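Local coordinates for glutathione peroxidase-like protein (PDB 2VUP), which probably reduces hydroperoxides with electrons supplied by tryparedoxin, as a trypanosomal member of the glutathione peroxidase family, at residues Gly65-Ala70 / Thr109-Glu114; Leu34-Lys39 / Glu102-Val107; Lys78-Thr83 / Pro182-Thr187; Gly94-Asn99 / Met118-Val123. All coordinates share one frame; numbering follows the deposited sequence. Where two conformers were deposited one is given.

Interaction 1: residues Gly65-Ala70 / Thr109-Glu114; sequences GGYETA and TKFKAE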
loop_
_atom_site.group_PDB
_atom_site.type_symbol
_atom_site.label_atom_id
_atom_site.label_comp_id
_atom_site.label_asym_id
_atom_site.label_seq_id
_atom_site.Cartn_x
_atom_site.Cartn_y
_atom_site.Cartn_z
ATOM N N GLY A 65 -3.129 -7.176 -12.511
ATOM C CA GLY A 65 -3.385 -5.756 -12.726
ATOM C C GLY A 65 -2.875 -4.914 -11.571
ATOM O O GLY A 65 -2.407 -3.791 -11.771
ATOM N N GLY A 66 -2.978 -5.459 -10.361
ATOM C CA GLY A 66 -2.537 -4.765 -9.151
ATOM C C GLY A 66 -1.042 -4.515 -9.146
ATOM O O GLY A 66 -0.601 -3.378 -9.014
ATOM N N TYR A 67 -0.265 -5.579 -9.319
ATOM C CA TYR A 67 1.195 -5.449 -9.327
ATOM C C TYR A 67 1.746 -4.680 -10.528
ATOM O O TYR A 67 2.796 -4.048 -10.423
ATOM C CB TYR A 67 1.874 -6.812 -9.170
ATOM C CG TYR A 67 2.045 -7.241 -7.722
ATOM C CD1 TYR A 67 2.980 -6.620 -6.896
ATOM C CD2 TYR A 67 1.264 -8.261 -7.178
ATOM C CE1 TYR A 67 3.132 -7.007 -5.564
ATOM C CE2 TYR A 67 1.409 -8.653 -5.846
ATOM C CZ TYR A 67 2.342 -8.028 -5.052
ATOM O OH TYR A 67 2.499 -8.421 -3.748
ATOM N N GLU A 68 1.031 -4.723 -11.655
ATOM C CA GLU A 68 1.434 -3.992 -12.860
ATOM C C GLU A 68 1.251 -2.492 -12.683
ATOM O O GLU A 68 2.121 -1.711 -13.058
ATOM C CB GLU A 68 0.669 -4.487 -14.099
ATOM C CG GLU A 68 1.184 -5.814 -14.649
ATOM C CD GLU A 68 0.307 -6.408 -15.748
ATOM O OE1 GLU A 68 0.690 -7.469 -16.288
ATOM O OE2 GLU A 68 -0.759 -5.831 -16.068
ATOM N N THR A 69 0.118 -2.096 -12.108
ATOM C CA THR A 69 -0.135 -0.693 -11.800
ATOM C C THR A 69 0.867 -0.169 -10.765
ATOM O O THR A 69 1.449 0.911 -10.950
ATOM C CB THR A 69 -1.587 -0.473 -11.338
ATOM O OG1 THR A 69 -2.466 -0.610 -12.464
ATOM C CG2 THR A 69 -1.775 0.909 -10.731
ATOM N N ALA A 70 1.074 -0.938 -9.695
ATOM C CA ALA A 70 2.001 -0.560 -8.619
ATOM C C ALA A 70 3.426 -0.351 -9.137
ATOM O O ALA A 70 4.058 0.659 -8.828
ATOM C CB ALA A 70 1.977 -1.595 -7.509
ATOM N N THR A 109 9.907 -12.341 -9.371
ATOM C CA THR A 109 10.016 -13.158 -10.588
ATOM C C THR A 109 8.957 -12.803 -11.637
ATOM O O THR A 109 9.265 -12.707 -12.830
ATOM C CB THR A 109 9.949 -14.684 -10.293
ATOM O OG1 THR A 109 8.734 -14.997 -9.601
ATOM C CG2 THR A 109 11.142 -15.139 -9.455
ATOM N N LYS A 110 7.719 -12.599 -11.191
ATOM C CA LYS A 110 6.604 -12.381 -12.110
ATOM C C LYS A 110 6.471 -10.939 -12.591
ATOM O O LYS A 110 6.231 -10.693 -13.778
ATOM C CB LYS A 110 5.287 -12.863 -11.498
ATOM C CG LYS A 110 5.056 -14.354 -11.624
ATOM C CD LYS A 110 3.596 -14.659 -11.928
ATOM C CE LYS A 110 3.443 -16.049 -12.535
ATOM N NZ LYS A 110 2.219 -16.162 -13.391
ATOM N N PHE A 111 6.650 -9.988 -11.678
ATOM C CA PHE A 111 6.298 -8.599 -11.959
ATOM C C PHE A 111 7.472 -7.636 -11.992
ATOM O O PHE A 111 7.332 -6.507 -12.473
ATOM C CB PHE A 111 5.216 -8.123 -10.982
ATOM C CG PHE A 111 3.999 -9.006 -10.965
ATOM C CD1 PHE A 111 3.044 -8.915 -11.976
ATOM C CD2 PHE A 111 3.819 -9.944 -9.952
ATOM C CE1 PHE A 111 1.924 -9.736 -11.973
ATOM C CE2 PHE A 111 2.701 -10.772 -9.940
ATOM C CZ PHE A 111 1.751 -10.668 -10.955
ATOM N N LYS A 112 8.626 -8.092 -11.505
ATOM C CA LYS A 112 9.829 -7.259 -11.402
ATOM C C LYS A 112 9.593 -6.056 -10.490
ATOM O O LYS A 112 10.116 -4.960 -10.727
ATOM C CB LYS A 112 10.335 -6.823 -12.793
ATOM C CG LYS A 112 11.479 -7.668 -13.363
ATOM C CD LYS A 112 11.113 -9.140 -13.505
ATOM C CE LYS A 112 12.343 -9.989 -13.798
ATOM N NZ LYS A 112 12.174 -11.376 -13.277
ATOM N N ALA A 113 8.792 -6.278 -9.450
ATOM C CA ALA A 113 8.498 -5.250 -8.461
ATOM C C ALA A 113 9.691 -5.081 -7.525
ATOM O O ALA A 113 10.129 -6.033 -6.868
ATOM C CB ALA A 113 7.233 -5.601 -7.687
ATOM N N GLU A 114 10.218 -3.864 -7.488
ATOM C CA GLU A 114 11.438 -3.560 -6.755
ATOM C C GLU A 114 11.132 -2.742 -5.497
ATOM O O GLU A 114 12.031 -2.453 -4.701
ATOM C CB GLU A 114 12.417 -2.805 -7.664
ATOM C CG GLU A 114 12.660 -3.485 -9.018
ATOM C CD GLU A 114 13.388 -2.595 -10.021
ATOM O OE1 GLU A 114 13.152 -2.753 -11.238
ATOM O OE2 GLU A 114 14.192 -1.738 -9.603
#

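Interaction 2: residues Leu34-Lys39 / Glu102-Val107; sequences LDADHK and EIKEFV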
loop_
_atom_site.group_PDB
_atom_site.type_symbol
_atom_site.label_atom_id
_atom_site.label_comp_id
_atom_site.label_asym_id
_atom_site.label_seq_id
_atom_site.Cartn_x
_atom_site.Cartn_y
_atom_site.Cartn_z
ATOM N N LEU A 34 6.807 -3.894 10.250
ATOM C CA LEU A 34 7.822 -4.883 9.943
ATOM C C LEU A 34 7.879 -5.120 8.445
ATOM O O LEU A 34 6.842 -5.210 7.786
ATOM C CB LEU A 34 7.499 -6.208 10.634
ATOM C CG LEU A 34 7.569 -6.335 12.151
ATOM C CD1 LEU A 34 7.106 -7.738 12.554
ATOM C CD2 LEU A 34 8.981 -6.053 12.683
ATOM N N ASP A 35 9.094 -5.227 7.911
ATOM C CA ASP A 35 9.278 -5.628 6.527
ATOM C C ASP A 35 9.130 -7.143 6.393
ATOM O O ASP A 35 8.973 -7.851 7.396
ATOM C CB ASP A 35 10.612 -5.118 5.966
ATOM C CG ASP A 35 11.826 -5.788 6.591
ATOM O OD1 ASP A 35 11.678 -6.795 7.320
ATOM O OD2 ASP A 35 12.950 -5.303 6.331
ATOM N N ALA A 36 9.174 -7.630 5.157
ATOM C CA ALA A 36 8.973 -9.052 4.874
ATOM C C ALA A 36 10.027 -9.951 5.528
ATOM O O ALA A 36 9.823 -11.155 5.663
ATOM C CB ALA A 36 8.911 -9.292 3.363
ATOM N N ASP A 37 11.144 -9.354 5.943
ATOM C CA ASP A 37 12.199 -10.055 6.677
ATOM C C ASP A 37 12.013 -10.011 8.193
ATOM O O ASP A 37 12.882 -10.469 8.940
ATOM C CB ASP A 37 13.573 -9.475 6.311
ATOM C CG ASP A 37 14.049 -9.933 4.948
ATOM O OD1 ASP A 37 13.881 -11.127 4.621
ATOM O OD2 ASP A 37 14.588 -9.097 4.200
ATOM N N HIS A 38 10.880 -9.469 8.634
ATOM C CA HIS A 38 10.507 -9.378 10.060
ATOM C C HIS A 38 11.461 -8.538 10.923
ATOM O O HIS A 38 11.563 -8.738 12.129
ATOM C CB HIS A 38 10.239 -10.768 10.669
ATOM C CG HIS A 38 9.167 -11.529 9.958
ATOM N ND1 HIS A 38 9.421 -12.660 9.214
ATOM C CD2 HIS A 38 7.841 -11.285 9.830
ATOM C CE1 HIS A 38 8.298 -13.095 8.676
ATOM N NE2 HIS A 38 7.324 -12.276 9.030
ATOM N N LYS A 39 12.162 -7.606 10.287
ATOM C CA LYS A 39 12.846 -6.532 11.010
ATOM C C LYS A 39 12.062 -5.228 10.845
ATOM O O LYS A 39 11.323 -5.072 9.863
ATOM C CB LYS A 39 14.302 -6.367 10.541
ATOM C CG LYS A 39 14.490 -6.269 9.038
ATOM C CD LYS A 39 15.948 -6.013 8.661
ATOM C CE LYS A 39 16.216 -6.415 7.219
ATOM N NZ LYS A 39 15.545 -5.567 6.203
ATOM N N GLU A 102 8.175 -16.605 0.278
ATOM C CA GLU A 102 7.475 -17.081 -0.920
ATOM C C GLU A 102 6.850 -15.914 -1.681
ATOM O O GLU A 102 6.922 -15.855 -2.918
ATOM C CB GLU A 102 6.410 -18.112 -0.553
ATOM C CG GLU A 102 6.974 -19.493 -0.275
ATOM C CD GLU A 102 6.078 -20.359 0.598
ATOM O OE1 GLU A 102 5.119 -19.836 1.211
ATOM O OE2 GLU A 102 6.352 -21.575 0.683
ATOM N N ILE A 103 6.259 -14.980 -0.931
ATOM C CA ILE A 103 5.677 -13.770 -1.507
ATOM C C ILE A 103 6.767 -12.917 -2.175
ATOM O O ILE A 103 6.616 -12.499 -3.324
ATOM C CB ILE A 103 4.887 -12.944 -0.448
ATOM C CG1 ILE A 103 3.660 -13.721 0.042
ATOM C CG2 ILE A 103 4.455 -11.596 -1.018
ATOM C CD1 ILE A 103 3.225 -13.367 1.459
ATOM N N LYS A 104 7.863 -12.678 -1.455
ATOM C CA LYS A 104 9.014 -11.946 -1.996
ATOM C C LYS A 104 9.476 -12.508 -3.340
ATOM O O LYS A 104 9.718 -11.753 -4.281
ATOM C CB LYS A 104 10.181 -11.947 -1.000
ATOM C CG LYS A 104 10.135 -10.816 0.015
ATOM C CD LYS A 104 10.865 -11.167 1.313
ATOM C CE LYS A 104 12.385 -11.085 1.207
ATOM N NZ LYS A 104 13.017 -12.440 1.116
ATOM N N GLU A 105 9.579 -13.832 -3.426
ATOM C CA GLU A 105 10.056 -14.485 -4.643
ATOM C C GLU A 105 9.062 -14.362 -5.800
ATOM O O GLU A 105 9.433 -13.929 -6.892
ATOM C CB GLU A 105 10.419 -15.952 -4.375
ATOM C CG GLU A 105 11.388 -16.546 -5.403
ATOM C CD GLU A 105 12.700 -15.767 -5.501
ATOM O OE1 GLU A 105 13.517 -15.831 -4.552
ATOM O OE2 GLU A 105 12.911 -15.090 -6.529
ATOM N N PHE A 106 7.808 -14.731 -5.548
ATOM C CA PHE A 106 6.729 -14.628 -6.539
ATOM C C PHE A 106 6.660 -13.230 -7.164
ATOM O O PHE A 106 6.619 -13.079 -8.389
ATOM C CB PHE A 106 5.394 -15.004 -5.879
ATOM C CG PHE A 106 4.178 -14.673 -6.704
ATOM C CD1 PHE A 106 3.714 -15.560 -7.672
ATOM C CD2 PHE A 106 3.478 -13.484 -6.494
ATOM C CE1 PHE A 106 2.579 -15.260 -8.434
ATOM C CE2 PHE A 106 2.345 -13.171 -7.249
ATOM C CZ PHE A 106 1.896 -14.061 -8.221
ATOM N N VAL A 107 6.664 -12.222 -6.298
ATOM C CA VAL A 107 6.499 -10.821 -6.676
ATOM C C VAL A 107 7.631 -10.309 -7.579
ATOM O O VAL A 107 7.392 -9.559 -8.533
ATOM C CB VAL A 107 6.331 -9.955 -5.397
ATOM C CG1 VAL A 107 6.557 -8.477 -5.663
ATOM C CG2 VAL A 107 4.952 -10.193 -4.792
#

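Interaction 3: residues Lys78-Thr83 / Pro182-Thr187; sequences KSQGFT and PLLEST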
loop_
_atom_site.group_PDB
_atom_site.type_symbol
_atom_site.label_atom_id
_atom_site.label_comp_id
_atom_site.label_asym_id
_atom_site.label_seq_id
_atom_site.Cartn_x
_atom_site.Cartn_y
_atom_site.Cartn_z
ATOM N N LYS A 78 9.699 6.959 -9.137
ATOM C CA LYS A 78 10.892 6.653 -8.319
ATOM C C LYS A 78 11.768 7.871 -8.024
ATOM O O LYS A 78 12.068 8.183 -6.866
ATOM C CB LYS A 78 11.774 5.643 -9.064
ATOM C CG LYS A 78 11.690 4.202 -8.621
ATOM C CD LYS A 78 12.425 3.333 -9.635
ATOM C CE LYS A 78 12.971 2.062 -9.011
ATOM N NZ LYS A 78 14.032 2.343 -7.989
ATOM N N SER A 79 12.179 8.545 -9.095
ATOM C CA SER A 79 13.177 9.610 -9.036
ATOM C C SER A 79 12.704 10.897 -8.352
ATOM O O SER A 79 13.518 11.770 -8.048
ATOM C CB SER A 79 13.680 9.912 -10.443
ATOM O OG SER A 79 12.590 10.164 -11.313
ATOM N N GLN A 80 11.399 11.012 -8.110
ATOM C CA GLN A 80 10.850 12.177 -7.416
ATOM C C GLN A 80 10.623 11.913 -5.921
ATOM O O GLN A 80 10.033 12.739 -5.216
ATOM C CB GLN A 80 9.556 12.656 -8.088
ATOM C CG GLN A 80 9.725 13.094 -9.550
ATOM C CD GLN A 80 8.481 13.761 -10.114
ATOM O OE1 GLN A 80 7.942 14.700 -9.528
ATOM N NE2 GLN A 80 8.027 13.284 -11.267
ATOM N N GLY A 81 11.097 10.762 -5.445
ATOM C CA GLY A 81 10.981 10.389 -4.032
ATOM C C GLY A 81 9.722 9.601 -3.702
ATOM O O GLY A 81 9.414 9.373 -2.526
ATOM N N PHE A 82 8.995 9.197 -4.745
ATOM C CA PHE A 82 7.789 8.375 -4.621
ATOM C C PHE A 82 8.129 6.897 -4.414
ATOM O O PHE A 82 9.035 6.358 -5.060
ATOM C CB PHE A 82 6.908 8.559 -5.872
ATOM C CG PHE A 82 5.702 7.648 -5.932
ATOM C CD1 PHE A 82 4.542 7.955 -5.227
ATOM C CD2 PHE A 82 5.721 6.501 -6.720
ATOM C CE1 PHE A 82 3.426 7.116 -5.293
ATOM C CE2 PHE A 82 4.617 5.658 -6.785
ATOM C CZ PHE A 82 3.470 5.966 -6.076
ATOM N N THR A 83 7.391 6.250 -3.514
ATOM C CA THR A 83 7.480 4.800 -3.358
ATOM C C THR A 83 6.108 4.138 -3.228
ATOM O O THR A 83 5.096 4.809 -2.994
ATOM C CB THR A 83 8.386 4.378 -2.161
ATOM O OG1 THR A 83 8.791 3.012 -2.330
ATOM C CG2 THR A 83 7.661 4.523 -0.837
ATOM N N PRO A 182 -0.777 16.287 -9.169
ATOM C CA PRO A 182 -0.866 17.538 -8.402
ATOM C C PRO A 182 -0.105 17.473 -7.075
ATOM O O PRO A 182 0.444 18.484 -6.626
ATOM C CB PRO A 182 -2.371 17.686 -8.142
ATOM C CG PRO A 182 -3.015 16.944 -9.246
ATOM C CD PRO A 182 -2.115 15.775 -9.527
ATOM N N LEU A 183 -0.073 16.286 -6.471
ATOM C CA LEU A 183 0.604 16.061 -5.198
ATOM C C LEU A 183 2.122 16.215 -5.321
ATOM O O LEU A 183 2.750 16.871 -4.492
ATOM C CB LEU A 183 0.241 14.674 -4.651
ATOM C CG LEU A 183 0.009 14.498 -3.152
ATOM C CD1 LEU A 183 -1.045 15.469 -2.624
ATOM C CD2 LEU A 183 -0.400 13.058 -2.870
ATOM N N LEU A 184 2.697 15.613 -6.360
ATOM C CA LEU A 184 4.134 15.707 -6.630
ATOM C C LEU A 184 4.592 17.149 -6.879
ATOM O O LEU A 184 5.680 17.552 -6.443
ATOM C CB LEU A 184 4.515 14.817 -7.817
ATOM C CG LEU A 184 4.593 13.309 -7.550
ATOM C CD1 LEU A 184 4.552 12.539 -8.845
ATOM C CD2 LEU A 184 5.854 12.958 -6.764
ATOM N N GLU A 185 3.744 17.917 -7.560
ATOM C CA GLU A 185 4.058 19.304 -7.892
ATOM C C GLU A 185 3.987 20.239 -6.678
ATOM O O GLU A 185 4.506 21.360 -6.720
ATOM C CB GLU A 185 3.168 19.792 -9.043
ATOM C CG GLU A 185 3.721 19.506 -10.453
ATOM C CD GLU A 185 4.160 18.056 -10.670
ATOM O OE1 GLU A 185 5.308 17.713 -10.316
ATOM O OE2 GLU A 185 3.363 17.265 -11.218
ATOM N N SER A 186 3.364 19.767 -5.594
ATOM C CA SER A 186 3.243 20.543 -4.354
ATOM C C SER A 186 4.564 20.659 -3.576
ATOM O O SER A 186 5.590 20.097 -3.981
ATOM C CB SER A 186 2.136 19.972 -3.455
ATOM O OG SER A 186 2.564 18.795 -2.786
ATOM N N THR A 187 4.511 21.390 -2.461
ATOM C CA THR A 187 5.679 21.739 -1.637
ATOM C C THR A 187 6.821 22.354 -2.445
ATOM O O THR A 187 6.756 23.522 -2.836
ATOM C CB THR A 187 6.166 20.538 -0.824
#

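Interaction 4: residues Gly94-Asn99 / Met118-Val123; sequences GQEPGN and MAKINV. Unlike the reference sequence in segment 94-99: Asn99 (reference Thr).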
loop_
_atom_site.group_PDB
_atom_site.type_symbol
_atom_site.label_atom_id
_atom_site.label_comp_id
_atom_site.label_asym_id
_atom_site.label_seq_id
_atom_site.Cartn_x
_atom_site.Cartn_y
_atom_site.Cartn_z
ATOM N N GLY A 94 -8.701 -15.791 1.543
ATOM C CA GLY A 94 -7.474 -16.510 1.884
ATOM C C GLY A 94 -6.500 -16.552 0.720
ATOM O O GLY A 94 -5.865 -17.574 0.463
ATOM N N GLN A 95 -6.368 -15.423 0.032
ATOM C CA GLN A 95 -5.622 -15.369 -1.217
ATOM C C GLN A 95 -4.144 -14.958 -1.063
ATOM O O GLN A 95 -3.449 -14.727 -2.052
ATOM C CB GLN A 95 -6.397 -14.529 -2.245
ATOM C CG GLN A 95 -7.654 -15.290 -2.735
ATOM C CD GLN A 95 -8.701 -14.438 -3.436
ATOM O OE1 GLN A 95 -8.537 -13.227 -3.613
ATOM N NE2 GLN A 95 -9.801 -15.079 -3.837
ATOM N N GLU A 96 -3.670 -14.905 0.180
ATOM C CA GLU A 96 -2.235 -14.742 0.475
ATOM C C GLU A 96 -1.779 -15.819 1.483
ATOM O O GLU A 96 -1.421 -15.500 2.625
ATOM C CB GLU A 96 -1.940 -13.316 0.983
ATOM C CG GLU A 96 -0.453 -12.910 1.039
ATOM C CD GLU A 96 0.175 -12.689 -0.326
ATOM O OE1 GLU A 96 0.345 -13.679 -1.074
ATOM O OE2 GLU A 96 0.525 -11.528 -0.649
ATOM N N PRO A 97 -1.809 -17.106 1.069
ATOM C CA PRO A 97 -1.492 -18.194 2.009
ATOM C C PRO A 97 0.005 -18.388 2.290
ATOM O O PRO A 97 0.367 -18.872 3.372
ATOM C CB PRO A 97 -2.057 -19.435 1.307
ATOM C CG PRO A 97 -1.923 -19.126 -0.133
ATOM C CD PRO A 97 -2.151 -17.627 -0.268
ATOM N N GLY A 98 0.858 -18.010 1.342
ATOM C CA GLY A 98 2.297 -18.232 1.470
ATOM C C GLY A 98 2.966 -17.350 2.508
ATOM O O GLY A 98 2.391 -16.335 2.944
ATOM N N ASN A 99 4.175 -17.740 2.914
ATOM C CA ASN A 99 4.980 -16.939 3.836
ATOM C C ASN A 99 5.655 -15.786 3.100
ATOM O O ASN A 99 5.628 -15.731 1.865
ATOM C CB ASN A 99 6.004 -17.807 4.603
ATOM C CG ASN A 99 7.067 -18.444 3.691
ATOM O OD1 ASN A 99 7.341 -17.966 2.588
ATOM N ND2 ASN A 99 7.672 -19.529 4.163
ATOM N N MET A 118 6.234 -5.711 2.680
ATOM C CA MET A 118 6.182 -5.771 4.137
ATOM C C MET A 118 5.793 -7.163 4.662
ATOM O O MET A 118 5.454 -8.062 3.892
ATOM C CB MET A 118 5.220 -4.698 4.673
ATOM C CG MET A 118 5.489 -3.283 4.153
ATOM S SD MET A 118 7.115 -2.645 4.627
ATOM C CE MET A 118 7.433 -1.458 3.344
ATOM N N ALA A 119 5.858 -7.330 5.983
ATOM C CA ALA A 119 5.383 -8.541 6.634
ATOM C C ALA A 119 3.858 -8.621 6.526
ATOM O O ALA A 119 3.176 -7.583 6.529
ATOM C CB ALA A 119 5.791 -8.543 8.091
ATOM N N LYS A 120 3.338 -9.848 6.450
ATOM C CA LYS A 120 1.896 -10.100 6.400
ATOM C C LYS A 120 1.199 -9.523 7.634
ATOM O O LYS A 120 1.710 -9.607 8.747
ATOM C CB LYS A 120 1.583 -11.598 6.292
ATOM C CG LYS A 120 2.225 -12.327 5.093
ATOM C CD LYS A 120 1.920 -13.844 5.094
ATOM C CE LYS A 120 0.425 -14.141 4.980
ATOM N NZ LYS A 120 0.128 -15.596 4.814
ATOM N N ILE A 121 0.026 -8.944 7.417
ATOM C CA ILE A 121 -0.727 -8.287 8.475
ATOM C C ILE A 121 -2.217 -8.512 8.274
ATOM O O ILE A 121 -2.646 -8.989 7.220
ATOM C CB ILE A 121 -0.470 -6.742 8.499
ATOM C CG1 ILE A 121 -0.812 -6.110 7.141
ATOM C CG2 ILE A 121 0.973 -6.414 8.932
ATOM C CD1 ILE A 121 -1.135 -4.613 7.232
ATOM N N ASN A 122 -2.995 -8.159 9.293
ATOM C CA ASN A 122 -4.425 -7.976 9.157
ATOM C C ASN A 122 -4.733 -6.491 8.912
ATOM O O ASN A 122 -4.132 -5.612 9.538
ATOM C CB ASN A 122 -5.149 -8.468 10.420
ATOM C CG ASN A 122 -5.342 -9.976 10.448
ATOM O OD1 ASN A 122 -4.891 -10.703 9.563
ATOM N ND2 ASN A 122 -6.045 -10.449 11.462
ATOM N N VAL A 123 -5.654 -6.220 7.990
ATOM C CA VAL A 123 -6.104 -4.853 7.696
ATOM C C VAL A 123 -7.456 -4.522 8.340
ATOM O O VAL A 123 -7.781 -3.347 8.519
ATOM C CB VAL A 123 -6.134 -4.536 6.150
ATOM C CG1 VAL A 123 -4.733 -4.678 5.530
ATOM C CG2 VAL A 123 -7.157 -5.407 5.414
#

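Interaction 1: residues Gly65-Ala70 / Thr109-Glu114
The Phe111 ring is layered between two methylene groups: CB of Tyr67 lies 3.5 Å above one face, and CB of Lys110, from its own segment, lies 3.5 Å above the other, each displaced toward the rim. The first is a CH-pi contact, because Tyr67 CB stands 3.7 Å from the centroid of the Phe111 ring and only 16° off its normal. The two rings themselves do not form a true stack. Their planes are near parallel, at 19°, but they are slid apart with centroids 5.1 Å from each other, which puts the Tyr67 methylene, rather than its ring, over Phe111. Around the tyrosine ring the approaches are oblique, from Phe111 CD2 and from Ala113 CB, the latter 4.4 Å from Tyr67 CD1. Glu68 adds a looser, oblique approach to the phenylalanine ring, its CG 4.5 Å from Phe111 CD1.

With CB already directed at the facing helix, the first torsion of Phe111 (chi1 -54°, CG anti to the carbonyl carbon) carries the ring against Tyr67 CB. Just beyond it, Lys112 has positive phi where the chain leaves the helix, and its side chain folds back so that NZ donates to Thr109 O at 3.2 Å. The chain then turns to bring Ala113 against Tyr67, whose side chain is about 8 Å from that of Cys60, the predicted active-site residue.

The contact joins helix 63-77 to the end of helix 100-111 and the turn after it. Phe111 additionally meets Thr63, whereas Tyr67 also packs on Val107 of helix 100-111, on Phe115 and on Val56 of strand 51-56.

Interaction 2: residues Leu34-Lys39 / Glu102-Val107
The turn that presents Ala36 and Asp37 to Lys104 is fastened from within by Asp35. Its OD1 accepts Lys39 N at 3.1 Å, from above the carboxylate plane, and more weakly Asp37 N; its OD2 uses the syn lone pair for a salt bridge with Lys39 NZ, at 2.6 Å. The backbone bond from His38 N to Asp35 O, 2.8 Å, closes the type I turn from Asp35 to His38. Both oxygens of the buried carboxylate are therefore engaged, which fixes its rotation.

Across the contact, Lys104 offers mainly its aliphatic chain. CD presses on Ala36 CB at 3.4 Å, tighter than a usual carbon-carbon contact, with CG 3.9 Å from the same methyl. Bends at chi3 (77°) and chi4 (-104°) then turn the end of the chain toward Asp37. The two side chains cross at about a right angle, and Asp37 OD1 lies 3.8 Å from Lys104 NZ, a long, probably weak salt bridge.

The contact sets a loop preceding strand 51-56 against one side of helix 100-111. Backbone bonds of Leu34 with Ala119 and of Ala36 with Ile117 tie the same loop to the chain following that helix, while Phe106 of the helix packs on Thr63 of helix 63-77.

Interaction 3: residues Lys78-Thr83 / Pro182-Thr187
Gln80, the residue that meets Leu184, stands in a tight reversal begun by Lys78, whose O accepts the N of Gly81 at 3.1 Å. The Gln80 side chain runs toward the C-terminal helix: CG lies anti to the carbonyl carbon (chi1 -61°) and the chain stays extended beyond it. It crosses Leu184 at about a right angle. OE1 rests 3.8 Å from Leu184 CB and 3.9 Å from CD2 of the same leucine, and Gln80 CB is also 3.9 Å from that CD2. All are van der Waals contacts; no hydrogen bond crosses between the segments.

Gly81 follows with positive phi (91°), a conformation in which a CB would collide with the carbonyl oxygen of Gln80, and its O is bonded to Ser49 OG. Phe82 then turns inward against Leu73, Tyr77 and Leu52, and the backbone of Thr83 is hydrogen-bonded to that of Leu52, where strand 83-88 pairs with strand 51-56.

In the facing segment, Ser186 OG donates to Leu183 O at 2.6 Å, in the carbonyl plane. The arrangement belongs to the thioredoxin fold: the return loop of the beta-alpha-beta unit 51-56, 63-77, 83-88 abuts helix 173-185, with Leu184 also touching Tyr77.

Interaction 4: residues Gly94-Asn99 / Met118-Val123
Lys120 NZ is held by two backbone carbonyls of the facing loop, donating to Glu96 O at 2.7 Å and to Gly98 O at 3.0 Å. The first bond is the straighter at its acceptor, with a C=O...N angle of 155° and NZ tilted modestly from the carbonyl plane. In the second the angle is 139° and NZ lies above the plane of the Gly98 carbonyl. Pro97 O, at 3.6 Å from NZ, makes no hydrogen bond with it.

The lysine runs toward the loop, and the bend at chi3 (62°) turns its CD-CE step from the Gly98 side toward Glu96, bringing NZ between the two carbonyls. Lys120 CD comes within 3.3 Å of Gly98 O, and CE is 4.2 Å from Glu96 CG; Ile103 of helix 100-111 packs against the lysine as well. The Glu96 side chain, about 8 Å from that of the predicted active-site Cys60, is turned to another task, OE1 bonding to Ser58 OG and standing 6.2 Å from Lys120 NZ.

The carbonyl dipoles probably solvate and stabilise the ammonium charge without neutralising it; the nearby Glu96 charge may add a weaker attraction. Two bonds to residues spaced two apart probably fix the bend at Pro97.

In the fold
All four contacts belong to one thioredoxin-type domain. Interactions 1 and 2 share helix 100-111, with centres about 14 Å apart, and meet where Phe111 packs on Phe106 and Ala113 on Val107. Interaction 4 is closest to interaction 2, at about 10 Å between centres. Interaction 3 lies across the chain's centre from interaction 4, about 29 Å between centres; Glu114 packs on Lys78, touching interaction 1. Along the chain, the segments of interactions 1, 2 and 3 alternate with one another, and interaction 4 falls between the two segments of interaction 3. Interactions 1, 2 and 4 thus brace helix 100-111 and its flanking loops beside the predicted active-site region, with interaction 3 on the far side at the C-terminal helix.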